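PDB 5OIU: type IV pilus assembly protein PilF from Thermus thermophilus HB8, which probably hydrolyses ATP as a hexameric AAA+ motor protein to power the assembly of type IV pili. Local coordinates for residues C[26-31]-C[39-44]. Sequence-based numbering, arbitrary orientation.
Sequences DIHIEP and RLRIDG
His-28 and Arg-39 form an antiparallel hydrogen-bonded pair: His-28 N donates to Arg-39 O at 2.8 Å, nearly straight (176° at the hydrogen), and Arg-39 N returns a bond to His-28 O. One residue along, Ile-27 and Leu-40 make a non-hydrogen-bonded pair, their side chains alongside each other with Ile-27 CG1 3.9 Å from Leu-40 CD2. On the other face Glu-30 OE1 lies 2.6 Å from Arg-39 NH1 in a salt bridge whose hydrogen bond is weak (122° at the hydrogen). The carboxylate and guanidinium planes stand nearly perpendicular (84°), and Arg-39 NH1 is also 2.9 Å from Glu-30 OE2. Arg-39 reaches the carboxylate by bending at chi2 and chi3, while its NH2 donates to Lys-171 O of the second subunit. Glu-30 OE1 also pairs with Lys-106; an alanine here removes the carboxylate, and Arg-39 and Lys-106 would probably lose the anion they share, the guanidinium being less restrained. The Arg-41 chain bends at chi3, and its NH1 bonds Gly-44 O at 2.8 Å, whereas NE and NH2 form salt bridges with Asp-211 and Asp-213 of the second subunit. The charged face thus belongs to a subunit interface. Strand 26-31 lies between strands 36-42 and 104-111 in the antiparallel sheet, and on the opposite face Ile-27 and Leu-40 pack against Val-15 of helix 6-22.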
# COMPACT_ATOMS: atom_id res chain seq x y z
N ASP C 26 -20.89 -18.10 37.03
CA ASP C 26 -21.30 -16.98 36.17
C ASP C 26 -22.56 -16.33 36.72
O ASP C 26 -23.39 -16.98 37.37
CB ASP C 26 -21.54 -17.45 34.72
CG ASP C 26 -20.37 -18.27 34.15
OD1 ASP C 26 -19.41 -17.65 33.65
OD2 ASP C 26 -20.39 -19.53 34.21
N ILE C 27 -22.72 -15.04 36.42
CA ILE C 27 -23.90 -14.25 36.79
C ILE C 27 -24.51 -13.70 35.52
O ILE C 27 -23.84 -12.96 34.77
CB ILE C 27 -23.54 -13.10 37.73
CG1 ILE C 27 -22.76 -13.57 38.94
CG2 ILE C 27 -24.77 -12.35 38.14
CD1 ILE C 27 -22.36 -12.42 39.83
N HIS C 28 -25.79 -14.01 35.28
CA HIS C 28 -26.53 -13.54 34.10
C HIS C 28 -27.62 -12.56 34.52
O HIS C 28 -28.49 -12.91 35.33
CB HIS C 28 -27.19 -14.69 33.35
CG HIS C 28 -26.23 -15.69 32.81
ND1 HIS C 28 -26.18 -16.02 31.47
CD2 HIS C 28 -25.30 -16.46 33.42
CE1 HIS C 28 -25.25 -16.94 31.28
NE2 HIS C 28 -24.70 -17.23 32.45
N ILE C 29 -27.60 -11.36 33.93
CA ILE C 29 -28.61 -10.33 34.17
C ILE C 29 -29.35 -10.12 32.86
O ILE C 29 -28.90 -9.37 31.98
CB ILE C 29 -27.98 -9.04 34.70
CG1 ILE C 29 -27.23 -9.35 36.00
CG2 ILE C 29 -29.05 -7.98 34.95
CD1 ILE C 29 -26.76 -8.14 36.79
N GLU C 30 -30.51 -10.79 32.71
CA GLU C 30 -31.24 -10.83 31.45
C GLU C 30 -32.48 -9.96 31.50
O GLU C 30 -33.44 -10.29 32.22
CB GLU C 30 -31.66 -12.27 31.11
CG GLU C 30 -30.65 -13.36 31.45
CD GLU C 30 -30.99 -14.67 30.74
OE1 GLU C 30 -30.06 -15.41 30.35
OE2 GLU C 30 -32.21 -14.96 30.55
N PRO C 31 -32.57 -8.91 30.69
CA PRO C 31 -33.87 -8.27 30.46
C PRO C 31 -34.80 -9.22 29.70
O PRO C 31 -34.40 -9.85 28.73
CB PRO C 31 -33.52 -7.03 29.64
CG PRO C 31 -32.31 -7.45 28.88
CD PRO C 31 -31.54 -8.39 29.78
N ARG C 39 -29.82 -14.79 36.96
CA ARG C 39 -29.53 -16.20 37.12
C ARG C 39 -28.08 -16.38 37.52
O ARG C 39 -27.22 -15.56 37.15
CB ARG C 39 -29.83 -16.99 35.83
CG ARG C 39 -31.28 -16.90 35.32
CD ARG C 39 -31.35 -16.94 33.77
NE ARG C 39 -31.44 -18.30 33.23
CZ ARG C 39 -31.35 -18.62 31.94
NH1 ARG C 39 -31.18 -17.67 31.03
NH2 ARG C 39 -31.43 -19.89 31.55
N LEU C 40 -27.80 -17.45 38.27
CA LEU C 40 -26.45 -17.85 38.65
C LEU C 40 -26.19 -19.23 38.07
O LEU C 40 -27.05 -20.11 38.19
CB LEU C 40 -26.28 -17.90 40.18
CG LEU C 40 -26.55 -16.65 41.04
CD1 LEU C 40 -26.25 -16.88 42.53
CD2 LEU C 40 -25.75 -15.44 40.54
N ARG C 41 -25.03 -19.44 37.44
CA ARG C 41 -24.61 -20.81 37.13
C ARG C 41 -23.91 -21.44 38.35
O ARG C 41 -22.83 -21.00 38.77
CB ARG C 41 -23.70 -20.87 35.90
CG ARG C 41 -23.72 -22.28 35.27
CD ARG C 41 -22.85 -22.45 34.03
NE ARG C 41 -23.33 -21.66 32.89
CZ ARG C 41 -24.23 -22.09 32.01
NH1 ARG C 41 -24.73 -23.32 32.14
NH2 ARG C 41 -24.60 -21.31 31.00
N ILE C 42 -24.53 -22.48 38.90
CA ILE C 42 -24.00 -23.28 40.00
C ILE C 42 -23.86 -24.72 39.51
O ILE C 42 -24.84 -25.30 39.02
CB ILE C 42 -24.91 -23.21 41.24
CG1 ILE C 42 -24.76 -21.85 41.93
CG2 ILE C 42 -24.64 -24.38 42.19
CD1 ILE C 42 -26.04 -21.39 42.58
N ASP C 43 -22.66 -25.28 39.64
CA ASP C 43 -22.39 -26.66 39.23
C ASP C 43 -22.86 -26.95 37.80
O ASP C 43 -23.41 -28.00 37.51
CB ASP C 43 -23.02 -27.66 40.20
CG ASP C 43 -22.51 -27.50 41.62
OD1 ASP C 43 -21.44 -26.89 41.84
OD2 ASP C 43 -23.19 -28.00 42.54
N GLY C 44 -22.64 -26.01 36.89
CA GLY C 44 -22.99 -26.23 35.52
C GLY C 44 -24.38 -25.76 35.12
O GLY C 44 -24.59 -25.46 33.95